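Local coordinates for malate Synthase (PDB 3PUG), which catalyses the magnesium-dependent Claisen condensation of acetyl-CoA with glyoxylate and the hydrolysis of the malyl-CoA intermediate to malate and CoA, a step of the glyoxylate cycle, at residues Met85-Asp90 with Pro122-Ile127; Gly189-Thr194 with Gly204-Trp209. All coordinates share one frame; numbering follows the deposited sequence.

Three of the four segments (85-90, 122-127 and 189-194) follow strands of the parallel TIM-barrel sheet, at the end of the barrel where glyoxylate and magnesium bind. Contact 1 joins the segments that follow strands 80-81 and 118-121; contact 2 sets the start of helix 190-196, right after strand 183-188, against 204-209, the loop between that helix and helix 210-223. Their centres are about 17 Å apart, yet they meet at the potassium ion, where Glu123 OE1 of contact 1 lies 3.0 Å from Asp192 OD2 of contact 2. The cation bound by both oxygens probably offsets their like charges. Water 2 joins the potassium to the magnesium, which Asp192 and glyoxylate bind directly.

Contact 1 of 2, residues Met85-Asp90 with Pro122-Ile127. With K (potassium ion), chain J.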
loop_
_atom_site.group_PDB
_atom_site.type_symbol
_atom_site.label_atom_id
_atom_site.label_comp_id
_atom_site.label_asym_id
_atom_site.label_seq_id
_atom_site.Cartn_x
_atom_site.Cartn_y
_atom_site.Cartn_z
ATOM N N MET A 85 -16.076 -19.956 -13.085
ATOM C CA MET A 85 -16.147 -20.007 -14.557
ATOM C C MET A 85 -14.811 -19.635 -15.199
ATOM O O MET A 85 -13.879 -19.291 -14.475
ATOM C CB MET A 85 -17.293 -19.143 -15.061
ATOM C CG MET A 85 -18.617 -19.700 -14.572
ATOM S SD MET A 85 -19.030 -21.407 -15.091
ATOM C CE MET A 85 -18.264 -22.460 -13.883
ATOM N N VAL A 86 -14.663 -19.743 -16.515
ATOM C CA VAL A 86 -13.462 -19.222 -17.100
ATOM C C VAL A 86 -13.799 -17.756 -17.330
ATOM O O VAL A 86 -14.996 -17.403 -17.351
ATOM C CB VAL A 86 -13.068 -19.915 -18.475
ATOM C CG1 VAL A 86 -12.439 -21.238 -18.212
ATOM C CG2 VAL A 86 -14.224 -19.985 -19.543
ATOM N N TRP A 87 -12.769 -16.934 -17.572
ATOM C CA TRP A 87 -12.969 -15.497 -17.829
ATOM C C TRP A 87 -11.612 -14.867 -18.128
ATOM O O TRP A 87 -10.546 -15.322 -17.687
ATOM C CB TRP A 87 -13.618 -14.804 -16.611
ATOM C CG TRP A 87 -13.867 -13.362 -16.788
ATOM C CD1 TRP A 87 -13.014 -12.343 -16.509
ATOM C CD2 TRP A 87 -15.056 -12.749 -17.315
ATOM N NE1 TRP A 87 -13.548 -11.128 -16.894
ATOM C CE2 TRP A 87 -14.815 -11.344 -17.364
ATOM C CE3 TRP A 87 -16.275 -13.254 -17.768
ATOM C CZ2 TRP A 87 -15.756 -10.437 -17.822
ATOM C CZ3 TRP A 87 -17.188 -12.382 -18.241
ATOM C CH2 TRP A 87 -16.930 -10.971 -18.258
ATOM N N HIS A 88 -11.609 -13.773 -18.870
ATOM C CA HIS A 88 -10.353 -13.039 -18.826
ATOM C C HIS A 88 -10.522 -11.663 -19.410
ATOM O O HIS A 88 -11.096 -11.450 -20.535
ATOM C CB HIS A 88 -9.320 -13.799 -19.625
ATOM C CG HIS A 88 -7.911 -13.406 -19.315
ATOM N ND1 HIS A 88 -7.398 -12.163 -19.629
ATOM C CD2 HIS A 88 -6.900 -14.114 -18.756
ATOM C CE1 HIS A 88 -6.149 -12.097 -19.205
ATOM N NE2 HIS A 88 -5.830 -13.259 -18.658
ATOM N N ARG A 89 -9.980 -10.732 -18.622
ATOM C CA ARG A 89 -10.010 -9.296 -19.021
ATOM C C ARG A 89 -9.483 -9.090 -20.416
ATOM O O ARG A 89 -9.944 -8.161 -21.046
ATOM C CB ARG A 89 -9.234 -8.402 -18.086
ATOM C CG ARG A 89 -7.779 -8.702 -18.125
ATOM C CD ARG A 89 -7.261 -8.326 -16.739
ATOM N NE ARG A 89 -5.868 -8.672 -16.665
ATOM C CZ ARG A 89 -5.445 -9.848 -16.203
ATOM N NH1 ARG A 89 -6.344 -10.706 -15.741
ATOM N NH2 ARG A 89 -4.143 -10.166 -16.225
ATOM N N ASP A 90 -8.625 -9.977 -20.924
ATOM C CA ASP A 90 -8.026 -9.779 -22.246
ATOM C C ASP A 90 -8.533 -10.651 -23.389
ATOM O O ASP A 90 -7.877 -10.808 -24.407
ATOM C CB ASP A 90 -6.499 -9.883 -22.161
ATOM C CG ASP A 90 -5.903 -8.773 -21.289
ATOM O OD1 ASP A 90 -6.558 -7.698 -21.258
ATOM O OD2 ASP A 90 -4.801 -8.941 -20.687
ATOM N N PRO A 122 -12.687 -15.536 -12.359
ATOM C CA PRO A 122 -11.230 -15.299 -12.316
ATOM C C PRO A 122 -10.727 -14.130 -13.221
ATOM O O PRO A 122 -11.420 -13.663 -14.129
ATOM C CB PRO A 122 -10.724 -16.632 -12.873
ATOM C CG PRO A 122 -11.751 -16.918 -13.960
ATOM C CD PRO A 122 -13.055 -16.466 -13.451
ATOM N N GLU A 123 -9.494 -13.683 -13.019
ATOM C CA GLU A 123 -8.779 -12.833 -14.004
ATOM C C GLU A 123 -9.423 -11.495 -14.378
ATOM O O GLU A 123 -9.137 -10.927 -15.436
ATOM C CB GLU A 123 -8.555 -13.594 -15.314
ATOM C CG GLU A 123 -7.678 -14.808 -15.161
ATOM C CD GLU A 123 -6.181 -14.496 -15.026
ATOM O OE1 GLU A 123 -5.396 -15.455 -14.921
ATOM O OE2 GLU A 123 -5.780 -13.314 -14.964
ATOM N N VAL A 124 -10.338 -10.988 -13.578
ATOM C CA VAL A 124 -10.957 -9.733 -13.976
ATOM C C VAL A 124 -9.922 -8.585 -14.081
ATOM O O VAL A 124 -8.845 -8.679 -13.451
ATOM C CB VAL A 124 -12.031 -9.314 -12.951
ATOM C CG1 VAL A 124 -13.231 -10.283 -12.977
ATOM C CG2 VAL A 124 -11.421 -9.197 -11.551
ATOM N N GLY A 125 -10.254 -7.538 -14.861
ATOM C CA GLY A 125 -9.454 -6.350 -15.035
ATOM C C GLY A 125 -9.917 -5.158 -14.220
ATOM O O GLY A 125 -10.100 -5.306 -13.036
ATOM N N GLY A 126 -10.056 -3.983 -14.852
ATOM C CA GLY A 126 -10.516 -2.712 -14.299
ATOM C C GLY A 126 -12.016 -2.718 -14.061
ATOM O O GLY A 126 -12.741 -3.627 -14.462
ATOM N N ILE A 127 -12.554 -1.746 -13.346
ATOM C CA ILE A 127 -13.964 -1.928 -13.021
ATOM C C ILE A 127 -14.870 -2.177 -14.241
ATOM O O ILE A 127 -15.949 -2.732 -14.152
ATOM C CB ILE A 127 -14.477 -0.735 -12.173
ATOM C CG1 ILE A 127 -15.820 -1.103 -11.502
ATOM C CG2 ILE A 127 -14.499 0.562 -13.019
ATOM C CD1 ILE A 127 -15.611 -2.148 -10.500
HETATM K K K J . -5.770 -18.487 -14.854
HETATM O O HOH W 1 -3.471 -12.136 -14.351
HETATM O O HOH W 2 -6.965 -17.761 -12.630
#
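Arg89 grips Glu123 twice through one nitrogen, joining two loops of the TIM barrel that follow strands 80-81 and 118-121. Arg89 NH1 lies 2.8 Å from Glu123 OE2 in a nearly straight salt bridge (169°) on the anti lone pair, in the guanidinium plane. The same NH1 donates to Glu123 O, also in that plane but from above the plane of the carbonyl. Water 1 bridges Arg89 NH2 to Glu123 OE2. Glu123 CB lies over a face of the His88 ring, a CH-pi contact 4.2 Å from the centroid; the bend at chi2 (-76°) turns the carboxylate toward Arg89 and the potassium ion. His88 is fixed in turn by Asp90 N, whose bond to ND1 lies in the ring plane. An alanine in place of Arg89 would probably leave Glu123 OE2 without its charged mate and the carboxylate freer to turn. Farther along, Trp87 CB packs on Pro122 CD at 3.6 Å, and Trp87 CD1 and NE1 approach Val124 CG1 obliquely, while NE1 itself bonds to Asp129. Through NH2, Arg89 has a second carboxylate partner, Asp196, and Glu158 accepts from Glu123 N. The other carboxylate oxygen, Glu123 OE1, turns to the potassium ion at 3.1 Å.

Contact 2 of 2, residues Gly189-Thr194 with Gly204-Trp209; sequences GEVDYT and GELPAW. With MG (magnesium ion), chain C; K (potassium ion), chain J; GLV (glyoxylic acid), chain B.
Tyr193 drives the edge of its ring into the face of Trp209, a T-shaped pair with planes at 82° and CE2 3.3 Å from Trp209 CD2. Pro207 CB lies over the opposite face of the indole, toward its rim. At the indole edge, Trp209 NE1 donates to Thr194 OG1 at 3.0 Å, close to the ring plane. Thr194 has OG1 beside its own backbone N (chi1 -58°), from where the hydroxyl donates back to Glu190 O at 2.7 Å; Thr194 N reaches that carbonyl oxygen from the other face. Farther out, Tyr193 OH is hydrogen-bonded to Glu163. Glu190 runs past the indole, CG beside Trp209 CD1, and its carboxylate pairs with Arg244. The packing is sparser at partly exposed Leu206, where CD1 meets Val191 CG2 and Glu190 CB; the loop comes in to Leu206 from exposed Gly204 and Glu205. Away from this loop, the helix start faces the ligand. Val191 N donates to glyoxylate O2 and Asp192 N to O3, while Asp192 OD2 binds magnesium at 2.0 Å. Glyoxylate with its carboxylate on backbone N-H groups at a helix N-terminus, and with aldehyde O1 and carboxylate O3 chelating the magnesium, marks the substrate site of malate synthase.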
loop_
_atom_site.group_PDB
_atom_site.type_symbol
_atom_site.label_atom_id
_atom_site.label_comp_id
_atom_site.label_asym_id
_atom_site.label_seq_id
_atom_site.Cartn_x
_atom_site.Cartn_y
_atom_site.Cartn_z
ATOM N N GLY A 189 -5.539 -13.813 -5.721
ATOM C CA GLY A 189 -5.000 -14.924 -6.484
ATOM C C GLY A 189 -3.532 -14.668 -6.669
ATOM O O GLY A 189 -3.075 -14.270 -7.735
ATOM N N GLU A 190 -2.761 -14.973 -5.634
ATOM C CA GLU A 190 -1.340 -14.708 -5.747
ATOM C C GLU A 190 -0.646 -15.331 -6.948
ATOM O O GLU A 190 0.317 -14.765 -7.456
ATOM C CB GLU A 190 -0.582 -14.978 -4.456
ATOM C CG GLU A 190 -0.806 -13.916 -3.377
ATOM C CD GLU A 190 -2.013 -14.206 -2.535
ATOM O OE1 GLU A 190 -2.850 -15.070 -2.853
ATOM O OE2 GLU A 190 -2.171 -13.553 -1.503
ATOM N N VAL A 191 -1.124 -16.456 -7.456
ATOM C CA VAL A 191 -0.367 -17.145 -8.504
ATOM C C VAL A 191 -0.333 -16.334 -9.782
ATOM O O VAL A 191 0.732 -16.030 -10.263
ATOM C CB VAL A 191 -0.907 -18.565 -8.778
ATOM C CG1 VAL A 191 -0.002 -19.295 -9.708
ATOM C CG2 VAL A 191 -0.953 -19.308 -7.439
ATOM N N ASP A 192 -1.487 -15.953 -10.307
ATOM C CA ASP A 192 -1.536 -15.203 -11.537
ATOM C C ASP A 192 -1.157 -13.743 -11.307
ATOM O O ASP A 192 -0.551 -13.124 -12.191
ATOM C CB ASP A 192 -2.906 -15.381 -12.189
ATOM C CG ASP A 192 -3.117 -16.804 -12.720
ATOM O OD1 ASP A 192 -2.087 -17.422 -13.058
ATOM O OD2 ASP A 192 -4.267 -17.299 -12.835
ATOM N N TYR A 193 -1.471 -13.212 -10.125
ATOM C CA TYR A 193 -1.071 -11.856 -9.782
ATOM C C TYR A 193 0.433 -11.775 -9.965
ATOM O O TYR A 193 0.932 -10.767 -10.514
ATOM C CB TYR A 193 -1.536 -11.433 -8.392
ATOM C CG TYR A 193 -1.132 -10.051 -7.897
ATOM C CD1 TYR A 193 -1.825 -8.914 -8.283
ATOM C CD2 TYR A 193 -0.097 -9.894 -6.973
ATOM C CE1 TYR A 193 -1.479 -7.657 -7.828
ATOM C CE2 TYR A 193 0.280 -8.639 -6.501
ATOM C CZ TYR A 193 -0.432 -7.501 -6.912
ATOM O OH TYR A 193 -0.023 -6.231 -6.462
ATOM N N THR A 194 1.148 -12.827 -9.563
ATOM C CA THR A 194 2.609 -12.828 -9.695
ATOM C C THR A 194 3.067 -12.769 -11.133
ATOM O O THR A 194 3.833 -11.863 -11.500
ATOM C CB THR A 194 3.274 -13.975 -8.971
ATOM O OG1 THR A 194 2.899 -13.865 -7.589
ATOM C CG2 THR A 194 4.824 -13.906 -9.096
ATOM N N GLY A 204 11.271 -19.483 -6.766
ATOM C CA GLY A 204 9.965 -19.624 -7.466
ATOM C C GLY A 204 8.759 -19.829 -6.536
ATOM O O GLY A 204 7.660 -20.120 -6.989
ATOM N N GLU A 205 8.927 -19.691 -5.218
ATOM C CA GLU A 205 7.778 -19.682 -4.295
ATOM C C GLU A 205 7.063 -18.317 -4.403
ATOM O O GLU A 205 7.700 -17.299 -4.661
ATOM C CB GLU A 205 8.158 -20.062 -2.841
ATOM C CG GLU A 205 8.752 -18.989 -1.934
ATOM C CD GLU A 205 8.412 -19.109 -0.415
ATOM O OE1 GLU A 205 7.217 -19.198 0.004
ATOM O OE2 GLU A 205 9.358 -19.024 0.410
ATOM N N LEU A 206 5.752 -18.257 -4.214
ATOM C CA LEU A 206 5.081 -16.979 -4.302
ATOM C C LEU A 206 5.642 -15.918 -3.351
ATOM O O LEU A 206 5.785 -16.162 -2.118
ATOM C CB LEU A 206 3.605 -17.187 -4.042
ATOM C CG LEU A 206 3.070 -18.043 -5.193
ATOM C CD1 LEU A 206 1.559 -18.129 -5.006
ATOM C CD2 LEU A 206 3.553 -17.689 -6.640
ATOM N N PRO A 207 5.974 -14.730 -3.904
ATOM C CA PRO A 207 6.140 -13.590 -2.976
ATOM C C PRO A 207 4.877 -13.432 -2.090
ATOM O O PRO A 207 3.781 -13.892 -2.467
ATOM C CB PRO A 207 6.266 -12.378 -3.901
ATOM C CG PRO A 207 6.299 -12.932 -5.336
ATOM C CD PRO A 207 5.867 -14.356 -5.322
ATOM N N ALA A 208 5.019 -12.770 -0.936
ATOM C CA ALA A 208 3.977 -12.697 0.104
ATOM C C ALA A 208 2.852 -11.652 -0.145
ATOM O O ALA A 208 1.698 -11.822 0.312
ATOM C CB ALA A 208 4.644 -12.512 1.480
ATOM N N TRP A 209 3.222 -10.574 -0.860
ATOM C CA TRP A 209 2.357 -9.479 -1.351
ATOM C C TRP A 209 1.499 -8.969 -0.216
ATOM O O TRP A 209 0.264 -8.957 -0.296
ATOM C CB TRP A 209 1.435 -9.953 -2.453
ATOM C CG TRP A 209 2.073 -10.453 -3.705
ATOM C CD1 TRP A 209 2.019 -11.722 -4.203
ATOM C CD2 TRP A 209 2.807 -9.676 -4.673
ATOM N NE1 TRP A 209 2.733 -11.804 -5.392
ATOM C CE2 TRP A 209 3.215 -10.558 -5.701
ATOM C CE3 TRP A 209 3.214 -8.340 -4.734
ATOM C CZ2 TRP A 209 3.941 -10.127 -6.804
ATOM C CZ3 TRP A 209 3.964 -7.917 -5.819
ATOM C CH2 TRP A 209 4.339 -8.824 -6.828
HETATM MG MG MG C . -5.461 -18.028 -11.415
HETATM K K K J . -5.770 -18.487 -14.854
HETATM C C1 GLV B . -5.878 -18.131 -8.607
HETATM O O1 GLV B . -6.459 -18.118 -9.681
HETATM C C2 GLV B . -4.498 -17.627 -8.603
HETATM O O2 GLV B . -3.802 -17.604 -7.618
HETATM O O3 GLV B . -3.931 -17.219 -9.726
HETATM O O HOH W 2 -6.965 -17.761 -12.630
#